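Local coordinates for periplasmic His/Glu/Gln/Arg/opine family-binding protein (Silicibacter pomeroyi, PDB 3I6V) that binds lysine and probably serves as the periplasmic amino-acid receptor of an ABC transporter, at residues A[94-99]-A[148-153]; A[109-114]-A[126-131]. One frame throughout, in Å; residues are numbered along the deposited sequence.

Contact 1. Residues A[94-99]-A[148-153]; sequences SSYVAT and AVFADR
Ser95 and Val97 of strand 93-98 pair with Ala151 and Val149 of strand 148-152 as antiparallel hydrogen-bonded pairs, the two short segments running at 155° to each other. This is one of the antiparallel pairings in the mixed sheet of one lobe of a type 2 periplasmic binding protein fold. Four backbone bonds hold it. Ser95 N gives to Ala151 O at 2.9 Å and Ala151 N returns to Ser95 O at 3.1 Å; Val97 and Val149 exchange a second such pair. Between them lies the non-hydrogen-bonded pair of Tyr96 and Phe150, whose side chains share one face of the sheet. Their rings lean together obliquely, planes at 38° and centroids 4.5 Å apart. Phe150 CD1 sits over the centre of the Tyr96 ring, and Phe150 CZ meets Ser94 CB at 3.6 Å. With CG anti to the backbone N (chi1 -174°), Phe150 swings its ring across toward strand 93-98. Helix 116-123 packs against this aromatic pair: Tyr120 stacks on Phe150 and also touches Tyr96. Replacing Tyr96 by an alanine would remove the ring that Phe150 CD1 sits over, and is likely to open a gap there and leave the Phe150 ring freer to shift. On the other face Val97 and Val149 lie side by side, with Val97 CB 3.7 Å from Val149 CG1. At the end of strand 148-152, Asp152 is the N-cap of helix 153-162, its OD2 accepting from Tyr155 N and also hydrogen-bonded to Tyr18 OH. Arg153 reaches back beside Ser95, and both meet Asp173 OD1, the arginine by a salt bridge and the hydroxyl by a hydrogen bond. Ser95 OG lies near the guanidinium plane, at its edge, 3.5 Å from Arg153 NH1.

Contact 2. Residues A[109-114]-A[126-131]; sequences VAAQTA and ATLVEF. With LYS (lysine), chain B.
Val109, Ala111 and Thr113 bond alternately to strand 127-131 in a parallel ladder, the two short strand segments running at 36° to each other. Val109 N gives to Thr127 O at 2.8 Å, and Val109 O accepts from Val129 N. Ala111 likewise uses both its backbone polar atoms, N to Val129 O and O from Phe131 N. Phe131 O then takes Thr113 N at 2.9 Å, from above its carbonyl plane, and a weak bond from Thr113 OG1 at 3.3 Å. OG1 stands anti to its own carbonyl carbon (chi1 -53°), which also brings it to 3.4 Å from Glu130 CB. The Thr113 and Glu130 side chains cross at about a right angle.

The extended Gln112 side chain carries its amide into the ligand pocket, with Gln112 CG passing 3.5 Å from Phe131 O. Its OE1 accepts from NZ of the bound lysine at 2.7 Å. Its NE2 gives to Glu12 OE2 and to Ala132 O, which should fix the rotation of the amide and turn OE1 toward the ammonium. Gln112 O is bonded to Thr115 OG1, and Ala114 O to Trp53 NE1 and Arg78 NH2.

Apolar contacts flank the ladder. Phe131 CE1 meets Ala110 CB at 3.6 Å, and Leu128 CD1 meets Ala111 CB. These strands and helix 116-123 form a beta-alpha-beta unit. The helix packs on Val109 and Leu128, while helix 134-142 covers Phe131 on the other face.

Along the chain from the N terminus, strand 93-98 is the first of the four segments to be reached, followed by strand 108-112. Helix 116-123 follows, and strand 127-131 closes the short loop of contact 2, with 11 residues between its segments. After helix 134-142 the chain returns as strand 148-152 and closes contact 1 around it, so contact 2 is nested inside contact 1. Strand 148-152 slots between strands 93-98 and 108-112, and Ala110 joins the two contacts: Ala110 N probably bonds to Ala148 O at 2.9 Å and Ala110 O to Phe150 N at 3.0 Å. One continuous sheet results, with helix 116-123 shared by both contacts on one face and helix 134-142 on the other.

Contact 1. Residues A[94-99]-A[148-153]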
loop_
_atom_site.group_PDB
_atom_site.type_symbol
_atom_site.label_atom_id
_atom_site.label_comp_id
_atom_site.label_asym_id
_atom_site.label_seq_id
_atom_site.Cartn_x
_atom_site.Cartn_y
_atom_site.Cartn_z
ATOM N N SER A 94 4.920 7.303 7.232
ATOM C CA SER A 94 3.978 6.603 8.092
ATOM C C SER A 94 3.650 7.531 9.263
ATOM O O SER A 94 4.481 8.394 9.634
ATOM C CB SER A 94 4.593 5.314 8.589
ATOM O OG SER A 94 4.774 4.405 7.517
ATOM N N SER A 95 2.462 7.370 9.845
ATOM C CA SER A 95 1.962 8.296 10.872
ATOM C C SER A 95 1.119 7.573 11.889
ATOM O O SER A 95 0.616 6.471 11.626
ATOM C CB SER A 95 1.084 9.389 10.256
ATOM O OG SER A 95 1.729 10.039 9.192
ATOM N N TYR A 96 0.969 8.202 13.055
ATOM C CA TYR A 96 0.092 7.701 14.097
ATOM C C TYR A 96 -1.244 8.428 14.015
ATOM O O TYR A 96 -1.297 9.635 13.773
ATOM C CB TYR A 96 0.664 7.900 15.495
ATOM C CG TYR A 96 1.929 7.139 15.799
ATOM C CD1 TYR A 96 3.182 7.688 15.496
ATOM C CD2 TYR A 96 1.876 5.883 16.399
ATOM C CE1 TYR A 96 4.371 6.986 15.779
ATOM C CE2 TYR A 96 3.035 5.188 16.693
ATOM C CZ TYR A 96 4.271 5.744 16.381
ATOM O OH TYR A 96 5.390 5.032 16.680
ATOM N N VAL A 97 -2.307 7.681 14.250
ATOM C CA VAL A 97 -3.655 8.267 14.333
ATOM C C VAL A 97 -4.348 7.783 15.588
ATOM O O VAL A 97 -4.241 6.621 15.954
ATOM C CB VAL A 97 -4.523 8.003 13.071
ATOM C CG1 VAL A 97 -6.033 8.220 13.382
ATOM C CG2 VAL A 97 -4.121 8.945 11.981
ATOM N N ALA A 98 -5.055 8.705 16.256
ATOM C CA ALA A 98 -5.679 8.403 17.528
ATOM C C ALA A 98 -7.029 9.146 17.692
ATOM O O ALA A 98 -7.408 9.962 16.846
ATOM C CB ALA A 98 -4.703 8.785 18.679
ATOM N N THR A 99 -7.717 8.871 18.794
ATOM C CA THR A 99 -8.973 9.589 19.130
ATOM C C THR A 99 -8.751 10.842 20.019
ATOM O O THR A 99 -9.663 11.658 20.179
ATOM C CB THR A 99 -9.998 8.659 19.797
ATOM O OG1 THR A 99 -9.453 8.158 21.021
ATOM C CG2 THR A 99 -10.351 7.463 18.888
ATOM N N ALA A 148 -3.632 3.798 19.523
ATOM C CA ALA A 148 -3.436 4.466 18.249
ATOM C C ALA A 148 -3.197 3.422 17.155
ATOM O O ALA A 148 -3.006 2.245 17.434
ATOM C CB ALA A 148 -2.248 5.452 18.322
ATOM N N VAL A 149 -3.220 3.875 15.921
ATOM C CA VAL A 149 -2.869 3.029 14.782
ATOM C C VAL A 149 -1.662 3.681 14.117
ATOM O O VAL A 149 -1.605 4.915 14.003
ATOM C CB VAL A 149 -4.043 2.892 13.759
ATOM C CG1 VAL A 149 -4.582 4.280 13.376
ATOM C CG2 VAL A 149 -3.590 2.123 12.509
ATOM N N PHE A 150 -0.719 2.852 13.665
ATOM C CA PHE A 150 0.440 3.337 12.899
ATOM C C PHE A 150 0.345 2.745 11.496
ATOM O O PHE A 150 0.335 1.530 11.337
ATOM C CB PHE A 150 1.725 2.886 13.609
ATOM C CG PHE A 150 3.002 3.435 13.007
ATOM C CD1 PHE A 150 3.257 4.813 13.002
ATOM C CD2 PHE A 150 3.958 2.561 12.476
ATOM C CE1 PHE A 150 4.456 5.314 12.460
ATOM C CE2 PHE A 150 5.156 3.026 11.938
ATOM C CZ PHE A 150 5.414 4.411 11.927
ATOM N N ALA A 151 0.271 3.609 10.488
ATOM C CA ALA A 151 -0.024 3.178 9.131
ATOM C C ALA A 151 0.490 4.180 8.145
ATOM O O ALA A 151 0.993 5.236 8.514
ATOM C CB ALA A 151 -1.591 3.017 8.943
ATOM N N ASP A 152 0.322 3.863 6.873
ATOM C CA ASP A 152 0.752 4.735 5.804
ATOM C C ASP A 152 -0.038 6.033 5.858
ATOM O O ASP A 152 -1.294 6.006 6.022
ATOM C CB ASP A 152 0.487 4.031 4.497
ATOM C CG ASP A 152 0.896 4.826 3.327
ATOM O OD1 ASP A 152 2.107 4.820 2.997
ATOM O OD2 ASP A 152 -0.021 5.416 2.699
ATOM N N ARG A 153 0.678 7.156 5.735
ATOM C CA ARG A 153 0.080 8.467 5.863
ATOM C C ARG A 153 -0.966 8.692 4.765
ATOM O O ARG A 153 -2.026 9.281 5.029
ATOM C CB ARG A 153 1.121 9.595 5.820
ATOM C CG ARG A 153 0.487 10.990 6.089
ATOM C CD ARG A 153 1.510 12.152 6.182
ATOM N NE ARG A 153 0.743 13.381 6.291
ATOM C CZ ARG A 153 0.276 13.879 7.433
ATOM N NH1 ARG A 153 0.543 13.300 8.604
ATOM N NH2 ARG A 153 -0.437 14.991 7.403
#

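Contact 2. Residues A[109-114]-A[126-131]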
loop_
_atom_site.group_PDB
_atom_site.type_symbol
_atom_site.label_atom_id
_atom_site.label_comp_id
_atom_site.label_asym_id
_atom_site.label_seq_id
_atom_site.Cartn_x
_atom_site.Cartn_y
_atom_site.Cartn_z
ATOM N N VAL A 109 -0.502 -0.260 20.151
ATOM C CA VAL A 109 -0.560 0.334 18.822
ATOM C C VAL A 109 -0.978 -0.732 17.809
ATOM O O VAL A 109 -0.407 -1.814 17.760
ATOM C CB VAL A 109 0.745 1.101 18.425
ATOM C CG1 VAL A 109 0.595 1.756 17.051
ATOM C CG2 VAL A 109 1.059 2.212 19.434
ATOM N N ALA A 110 -2.056 -0.438 17.087
ATOM C CA ALA A 110 -2.565 -1.318 16.045
ATOM C C ALA A 110 -1.754 -1.109 14.751
ATOM O O ALA A 110 -1.403 0.009 14.399
ATOM C CB ALA A 110 -4.052 -1.022 15.765
ATOM N N ALA A 111 -1.478 -2.203 14.055
ATOM C CA ALA A 111 -0.866 -2.114 12.716
ATOM C C ALA A 111 -1.332 -3.320 11.937
ATOM O O ALA A 111 -1.594 -4.398 12.506
ATOM C CB ALA A 111 0.679 -2.106 12.795
ATOM N N GLN A 112 -1.417 -3.161 10.631
ATOM C CA GLN A 112 -1.694 -4.309 9.777
ATOM C C GLN A 112 -0.573 -5.342 9.803
ATOM O O GLN A 112 0.628 -4.997 9.743
ATOM C CB GLN A 112 -1.997 -3.863 8.340
ATOM C CG GLN A 112 -2.348 -5.052 7.399
ATOM C CD GLN A 112 -2.870 -4.609 6.044
ATOM O OE1 GLN A 112 -2.578 -3.524 5.584
ATOM N NE2 GLN A 112 -3.669 -5.450 5.416
ATOM N N THR A 113 -0.963 -6.617 9.844
ATOM C CA THR A 113 -0.015 -7.722 9.810
ATOM C C THR A 113 0.873 -7.673 8.565
ATOM O O THR A 113 0.434 -7.220 7.525
ATOM C CB THR A 113 -0.750 -9.101 9.789
ATOM O OG1 THR A 113 -1.682 -9.144 10.877
ATOM C CG2 THR A 113 0.205 -10.185 10.016
ATOM N N ALA A 114 2.105 -8.154 8.688
ATOM C CA ALA A 114 3.026 -8.254 7.540
ATOM C C ALA A 114 3.288 -6.921 6.831
ATOM O O ALA A 114 3.348 -6.887 5.602
ATOM C CB ALA A 114 2.525 -9.345 6.494
ATOM N N ALA A 126 6.394 0.338 22.131
ATOM C CA ALA A 126 4.925 0.143 22.103
ATOM C C ALA A 126 4.582 -1.339 22.119
ATOM O O ALA A 126 5.420 -2.171 21.788
ATOM C CB ALA A 126 4.299 0.843 20.901
ATOM N N THR A 127 3.364 -1.674 22.551
ATOM C CA THR A 127 2.833 -3.025 22.432
ATOM C C THR A 127 2.104 -3.138 21.077
ATOM O O THR A 127 1.187 -2.366 20.793
ATOM C CB THR A 127 1.894 -3.343 23.608
ATOM O OG1 THR A 127 2.680 -3.410 24.797
ATOM C CG2 THR A 127 1.169 -4.680 23.427
ATOM N N LEU A 128 2.544 -4.079 20.241
ATOM C CA LEU A 128 1.971 -4.249 18.903
ATOM C C LEU A 128 0.753 -5.167 18.938
ATOM O O LEU A 128 0.839 -6.263 19.436
ATOM C CB LEU A 128 3.016 -4.865 17.963
ATOM C CG LEU A 128 2.527 -5.350 16.586
ATOM C CD1 LEU A 128 1.963 -4.243 15.752
ATOM C CD2 LEU A 128 3.644 -6.104 15.817
ATOM N N VAL A 129 -0.359 -4.733 18.368
ATOM C CA VAL A 129 -1.405 -5.682 17.989
ATOM C C VAL A 129 -1.636 -5.639 16.462
ATOM O O VAL A 129 -1.859 -4.569 15.865
ATOM C CB VAL A 129 -2.732 -5.501 18.838
ATOM C CG1 VAL A 129 -3.260 -4.074 18.732
ATOM C CG2 VAL A 129 -3.810 -6.523 18.430
ATOM N N GLU A 130 -1.579 -6.813 15.846
ATOM C CA GLU A 130 -1.702 -6.947 14.387
ATOM C C GLU A 130 -3.106 -7.321 13.941
ATOM O O GLU A 130 -3.721 -8.165 14.561
ATOM C CB GLU A 130 -0.738 -8.023 13.910
ATOM C CG GLU A 130 0.700 -7.568 14.041
ATOM C CD GLU A 130 1.699 -8.582 13.507
ATOM O OE1 GLU A 130 2.121 -8.441 12.341
ATOM O OE2 GLU A 130 2.100 -9.493 14.260
ATOM N N PHE A 131 -3.575 -6.708 12.854
ATOM C CA PHE A 131 -4.874 -7.000 12.254
ATOM C C PHE A 131 -4.707 -7.336 10.773
ATOM O O PHE A 131 -3.838 -6.775 10.094
ATOM C CB PHE A 131 -5.811 -5.775 12.394
ATOM C CG PHE A 131 -6.121 -5.454 13.810
ATOM C CD1 PHE A 131 -5.302 -4.576 14.540
ATOM C CD2 PHE A 131 -7.162 -6.115 14.463
ATOM C CE1 PHE A 131 -5.548 -4.314 15.876
ATOM C CE2 PHE A 131 -7.418 -5.858 15.817
ATOM C CZ PHE A 131 -6.605 -4.956 16.521
HETATM N N LYS B . 3.536 0.174 2.335
HETATM C CA LYS B . 3.423 -0.603 3.613
HETATM C C LYS B . 4.098 -1.951 3.491
HETATM O O LYS B . 4.500 -2.317 2.378
HETATM C CB LYS B . 1.936 -0.789 4.005
HETATM C CG LYS B . 1.124 -1.679 3.064
HETATM C CD LYS B . -0.374 -1.721 3.528
HETATM C CE LYS B . -1.261 -2.685 2.657
HETATM N NZ LYS B . -2.744 -2.589 3.102
HETATM O OXT LYS B . 4.231 -2.702 4.500
#